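Local atomic coordinates of DNA-dependent metalloprotease WSS1 homolog 2 (Schizosaccharomyces pombe, PDB entry 5JIG), a protein that probably cleaves DNA-binding proteins as a DNA-dependent zinc metalloendopeptidase in the repair of DNA-protein cross-links, this chain being its WLM protease domain. Residues E98-V103 and E113-L118; N102-G105 and S109-W112. One frame throughout, in Å; residues are numbered along the deposited sequence.

Interaction 1 (E98-V103 and E113-L118). With NI (nickel (II) ion), chain B.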
loop_
_atom_site.group_PDB
_atom_site.type_symbol
_atom_site.label_atom_id
_atom_site.label_comp_id
_atom_site.label_asym_id
_atom_site.label_seq_id
_atom_site.Cartn_x
_atom_site.Cartn_y
_atom_site.Cartn_z
ATOM N N GLU A 98 -3.739 -0.457 -5.146
ATOM C CA GLU A 98 -3.444 0.951 -5.356
ATOM C C GLU A 98 -2.177 1.158 -6.189
ATOM O O GLU A 98 -2.168 2.046 -7.061
ATOM C CB GLU A 98 -3.374 1.741 -4.064
ATOM C CG GLU A 98 -4.579 1.607 -3.128
ATOM C CD GLU A 98 -5.892 1.694 -3.695
ATOM O OE1 GLU A 98 -6.054 2.279 -4.778
ATOM O OE2 GLU A 98 -6.815 1.170 -3.004
ATOM N N LEU A 99 -1.151 0.388 -5.973
ATOM C CA LEU A 99 0.050 0.514 -6.796
ATOM C C LEU A 99 -0.239 0.234 -8.268
ATOM O O LEU A 99 0.349 0.861 -9.150
ATOM C CB LEU A 99 1.140 -0.411 -6.286
ATOM C CG LEU A 99 1.802 0.033 -4.968
ATOM C CD1 LEU A 99 2.648 -1.090 -4.424
ATOM C CD2 LEU A 99 2.668 1.282 -5.157
ATOM N N THR A 100 -1.137 -0.725 -8.547
ATOM C CA THR A 100 -1.503 -1.040 -9.909
ATOM C C THR A 100 -2.072 0.172 -10.621
ATOM O O THR A 100 -1.889 0.374 -11.827
ATOM C CB THR A 100 -2.502 -2.230 -9.910
ATOM O OG1 THR A 100 -1.952 -3.349 -9.253
ATOM C CG2 THR A 100 -2.797 -2.688 -11.318
ATOM N N HIS A 101 -2.783 1.038 -9.889
ATOM C CA HIS A 101 -3.310 2.282 -10.394
ATOM C C HIS A 101 -2.216 3.315 -10.739
ATOM O O HIS A 101 -2.525 4.345 -11.345
ATOM C CB HIS A 101 -4.292 2.933 -9.437
ATOM C CG HIS A 101 -5.649 2.270 -9.373
ATOM N ND1 HIS A 101 -6.457 2.109 -10.469
ATOM C CD2 HIS A 101 -6.380 1.886 -8.303
ATOM C CE1 HIS A 101 -7.610 1.605 -10.052
ATOM N NE2 HIS A 101 -7.619 1.472 -8.747
ATOM N N ASN A 102 -0.953 3.052 -10.435
ATOM C CA ASN A 102 0.122 3.873 -11.000
ATOM C C ASN A 102 0.134 3.776 -12.509
ATOM O O ASN A 102 0.612 4.712 -13.171
ATOM C CB ASN A 102 1.465 3.489 -10.458
ATOM C CG ASN A 102 1.683 3.884 -9.006
ATOM O OD1 ASN A 102 0.899 4.619 -8.418
ATOM N ND2 ASN A 102 2.770 3.420 -8.412
ATOM N N VAL A 103 -0.339 2.643 -13.071
ATOM C CA VAL A 103 -0.296 2.352 -14.494
ATOM C C VAL A 103 -1.672 2.370 -15.080
ATOM O O VAL A 103 -1.872 2.918 -16.173
ATOM C CB VAL A 103 0.400 0.963 -14.726
ATOM C CG1 VAL A 103 0.489 0.577 -16.207
ATOM C CG2 VAL A 103 1.776 0.948 -14.088
ATOM N N GLU A 113 -4.606 -8.059 -14.839
ATOM C CA GLU A 113 -3.458 -8.830 -15.210
ATOM C C GLU A 113 -2.203 -8.381 -14.400
ATOM O O GLU A 113 -1.489 -9.205 -13.820
ATOM C CB GLU A 113 -3.227 -8.705 -16.723
ATOM C CG GLU A 113 -2.004 -9.408 -17.221
ATOM C CD GLU A 113 -1.744 -9.167 -18.713
ATOM O OE1 GLU A 113 -1.629 -10.105 -19.430
ATOM O OE2 GLU A 113 -1.778 -7.997 -19.183
ATOM N N LEU A 114 -1.963 -7.081 -14.395
ATOM C CA LEU A 114 -0.837 -6.570 -13.649
ATOM C C LEU A 114 -1.016 -6.812 -12.143
ATOM O O LEU A 114 -0.085 -7.228 -11.492
ATOM C CB LEU A 114 -0.643 -5.086 -13.921
ATOM C CG LEU A 114 0.623 -4.508 -13.239
ATOM C CD1 LEU A 114 1.894 -5.182 -13.579
ATOM C CD2 LEU A 114 0.694 -2.997 -13.491
ATOM N N PHE A 115 -2.222 -6.615 -11.613
ATOM C CA PHE A 115 -2.474 -6.901 -10.214
ATOM C C PHE A 115 -2.102 -8.329 -9.862
ATOM O O PHE A 115 -1.485 -8.594 -8.847
ATOM C CB PHE A 115 -3.940 -6.620 -9.889
ATOM C CG PHE A 115 -4.302 -7.004 -8.482
ATOM C CD1 PHE A 115 -4.069 -6.163 -7.419
ATOM C CD2 PHE A 115 -4.908 -8.225 -8.194
ATOM C CE1 PHE A 115 -4.397 -6.515 -6.129
ATOM C CE2 PHE A 115 -5.240 -8.576 -6.908
ATOM C CZ PHE A 115 -4.995 -7.710 -5.873
ATOM N N ARG A 116 -2.512 -9.306 -10.703
ATOM C CA ARG A 116 -2.172 -10.688 -10.402
ATOM C C ARG A 116 -0.647 -10.934 -10.439
ATOM O O ARG A 116 -0.092 -11.666 -9.630
ATOM C CB ARG A 116 -2.872 -11.636 -11.387
ATOM C CG ARG A 116 -4.374 -11.807 -11.160
ATOM C CD ARG A 116 -4.923 -12.945 -11.987
ATOM N NE ARG A 116 -4.750 -12.732 -13.417
ATOM C CZ ARG A 116 -5.562 -12.054 -14.193
ATOM N NH1 ARG A 116 -5.188 -11.800 -15.448
ATOM N NH2 ARG A 116 -6.696 -11.601 -13.774
ATOM N N GLN A 117 0.007 -10.299 -11.414
ATOM C CA GLN A 117 1.471 -10.482 -11.526
ATOM C C GLN A 117 2.196 -9.885 -10.325
ATOM O O GLN A 117 3.148 -10.473 -9.806
ATOM C CB GLN A 117 1.920 -9.806 -12.816
ATOM C CG GLN A 117 1.463 -10.591 -14.032
ATOM C CD GLN A 117 1.564 -9.789 -15.308
ATOM O OE1 GLN A 117 1.454 -8.606 -15.367
ATOM N NE2 GLN A 117 1.480 -10.478 -16.368
ATOM N N LEU A 118 1.752 -8.708 -9.922
ATOM C CA LEU A 118 2.353 -8.062 -8.732
ATOM C C LEU A 118 2.083 -8.845 -7.463
ATOM O O LEU A 118 2.935 -8.995 -6.604
ATOM C CB LEU A 118 1.830 -6.632 -8.587
ATOM C CG LEU A 118 2.123 -5.664 -9.725
ATOM C CD1 LEU A 118 1.346 -4.362 -9.453
ATOM C CD2 LEU A 118 3.560 -5.331 -9.877
HETATM NI NI NI B . -9.184 0.882 -7.521
HETATM O O HOH W 1 -10.192 2.746 -7.783
HETATM O O HOH W 2 -10.728 0.535 -6.031
#

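Interaction 2 (N102-G105 and S109-W112)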
loop_
_atom_site.group_PDB
_atom_site.type_symbol
_atom_site.label_atom_id
_atom_site.label_comp_id
_atom_site.label_asym_id
_atom_site.label_seq_id
_atom_site.Cartn_x
_atom_site.Cartn_y
_atom_site.Cartn_z
ATOM N N ASN A 102 -0.953 3.052 -10.435
ATOM C CA ASN A 102 0.122 3.873 -11.000
ATOM C C ASN A 102 0.134 3.776 -12.509
ATOM O O ASN A 102 0.612 4.712 -13.171
ATOM C CB ASN A 102 1.465 3.489 -10.458
ATOM C CG ASN A 102 1.683 3.884 -9.006
ATOM O OD1 ASN A 102 0.899 4.619 -8.418
ATOM N ND2 ASN A 102 2.770 3.420 -8.412
ATOM N N VAL A 103 -0.339 2.643 -13.071
ATOM C CA VAL A 103 -0.296 2.352 -14.494
ATOM C C VAL A 103 -1.672 2.370 -15.080
ATOM O O VAL A 103 -1.872 2.918 -16.173
ATOM C CB VAL A 103 0.400 0.963 -14.726
ATOM C CG1 VAL A 103 0.489 0.577 -16.207
ATOM C CG2 VAL A 103 1.776 0.948 -14.088
ATOM N N HIS A 104 -2.655 1.742 -14.444
ATOM C CA HIS A 104 -3.979 1.543 -15.059
ATOM C C HIS A 104 -5.044 2.284 -14.229
ATOM O O HIS A 104 -5.203 1.965 -13.019
ATOM C CB HIS A 104 -4.284 0.053 -15.110
ATOM C CG HIS A 104 -3.313 -0.705 -15.972
ATOM N ND1 HIS A 104 -3.220 -0.499 -17.351
ATOM C CD2 HIS A 104 -2.342 -1.597 -15.643
ATOM C CE1 HIS A 104 -2.238 -1.249 -17.786
ATOM N NE2 HIS A 104 -1.692 -1.936 -16.789
ATOM N N GLY A 105 -5.791 3.178 -14.827
ATOM C CA GLY A 105 -6.783 3.935 -14.108
ATOM C C GLY A 105 -8.061 3.210 -13.773
ATOM O O GLY A 105 -8.599 3.363 -12.633
ATOM N N SER A 109 -9.131 -5.397 -17.865
ATOM C CA SER A 109 -8.327 -6.580 -17.934
ATOM C C SER A 109 -6.838 -6.320 -17.740
ATOM O O SER A 109 -6.160 -7.153 -17.187
ATOM C CB SER A 109 -8.562 -7.251 -19.283
ATOM O OG SER A 109 -9.891 -7.727 -19.430
ATOM N N SER A 110 -6.335 -5.199 -18.214
ATOM C CA SER A 110 -4.954 -4.884 -18.053
ATOM C C SER A 110 -4.577 -4.618 -16.569
ATOM O O SER A 110 -3.561 -5.092 -16.127
ATOM C CB SER A 110 -4.586 -3.680 -18.925
ATOM O OG SER A 110 -4.730 -4.010 -20.269
ATOM N N PHE A 111 -5.479 -3.902 -15.920
ATOM C CA PHE A 111 -5.338 -3.696 -14.457
ATOM C C PHE A 111 -5.221 -4.993 -13.753
ATOM O O PHE A 111 -4.294 -5.227 -12.994
ATOM C CB PHE A 111 -6.522 -2.852 -13.957
ATOM C CG PHE A 111 -6.501 -2.626 -12.433
ATOM C CD1 PHE A 111 -6.019 -1.454 -11.880
ATOM C CD2 PHE A 111 -6.960 -3.620 -11.544
ATOM C CE1 PHE A 111 -5.910 -1.315 -10.493
ATOM C CE2 PHE A 111 -6.855 -3.480 -10.172
ATOM C CZ PHE A 111 -6.324 -2.328 -9.663
ATOM N N TRP A 112 -6.204 -5.920 -13.979
ATOM C CA TRP A 112 -6.196 -7.134 -13.190
ATOM C C TRP A 112 -5.054 -8.073 -13.574
ATOM O O TRP A 112 -4.540 -8.798 -12.713
ATOM C CB TRP A 112 -7.561 -7.810 -13.224
ATOM C CG TRP A 112 -8.605 -7.040 -12.493
ATOM C CD1 TRP A 112 -9.701 -6.419 -13.026
ATOM C CD2 TRP A 112 -8.639 -6.772 -11.091
ATOM N NE1 TRP A 112 -10.402 -5.773 -12.061
ATOM C CE2 TRP A 112 -9.791 -5.985 -10.857
ATOM C CE3 TRP A 112 -7.844 -7.134 -9.990
ATOM C CZ2 TRP A 112 -10.137 -5.564 -9.576
ATOM C CZ3 TRP A 112 -8.205 -6.699 -8.732
ATOM C CH2 TRP A 112 -9.314 -5.927 -8.540
#

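Interaction 1 (E98-V103 and E113-L118)
Thr100 meets the Phe115 ring at its edge, in the ring plane: OG1 of Thr100 stands 4.0 Å from CD1 of Phe115, so the hydroxyl comes in at the margin and not over a face. Trp112 packs edge-to-face with the same ring, and Ser93, Ile96 and His97 also touch it. Glu98 OE1 lies in the plane of the His101 ring, at its edge; NE2 of His101 binds the nickel ion at 2.1 Å. Around Thr100 the two branches divide the work. A chi1 of -57° sets OG1 beside the backbone N and leaves CG2 anti to it. CG2 of Thr100 reaches CD2 of Leu114 at 4.1 Å. OG1 of Thr100 lies 3.5 Å from CD1 of Leu118, and it also comes within 3.7 Å of CA of Phe115. That hydroxyl makes no hydrogen bond across the contact; it bonds instead to Ile96 O one turn earlier, which fixes its rotation. Residues 98-103 carry Glu98 and His101 of the HExxH zinc-protease motif, whose first histidine, His97, lies on helix 88-100. His101 shares the metal with His97, His107 and two waters, nickel here occupying the catalytic zinc site, and Glu98 is the predicted active-site residue. Thr100 and His101 thus send their side chains to different sides, one against helix 109-122 and the other to the metal. A glycine in place of Thr100 would probably open a gap beside Leu114 and Leu118 and leave Ile96 O without its hydroxyl partner. Farther along, Val103 crosses Leu114 at about a right angle, CG2 of Val103 lying 4.1 Å from CD2 of Leu114.

Interaction 2 (N102-G105 and S109-W112)
His104 lies against the first turn of helix 109-122, in the loop that follows the HExxH helix of this WLM metalloprotease domain; the CA atoms of His104 and Phe111 are the closest pair, 5.4 Å apart. Of the ring contacts, the clearest is a CH-pi interaction: Ser110 CB sits 3.9 Å from the centroid of the His104 imidazole and 26° off its normal. Phe111 N lies over the same face, nearer the ring's margin than its centre, while Val103 CG1 covers the opposite one, so the imidazole is sandwiched between its own loop and the helix. Its chi1 of -63° sets CG anti to the carbonyl carbon and turns the ring over the Ser110-Phe111 backbone. Aliphatic packing adds CB of His104 against CB of Phe111 at 3.8 Å. No hydrogen bond joins the two segments. Two backbone groups find partners nearby: His104 O accepts from ND1 of His101, a metal ligand, and Phe111 N donates to Asp108 OD2. The Phe111 ring also meets the rings of His97, His101 and His107, which places it in the second shell of the metal site. At its edge, in the ring plane, His104 O approaches Phe111 CD1 to 3.7 Å.

From the N terminus, the chain passes through the four-stranded sheet and the earlier helices before helix 88-100 brings it to interaction 1. The loop after that helix holds residues 102-105 of interaction 2, and the chain then turns into helix 109-122. Residues 109-112 return to 102-105, closing a short loop with three residues between; 113-118 then return to 98-103, closing a longer one. The pair 102-105/109-112 therefore nests inside 98-103/113-118, apart from the shared Asn102 and Val103. The two touch where Thr100 CG2 lies 3.4 Å from Phe111 O, and together they tie the metal-binding helix and its following loop to helix 109-122.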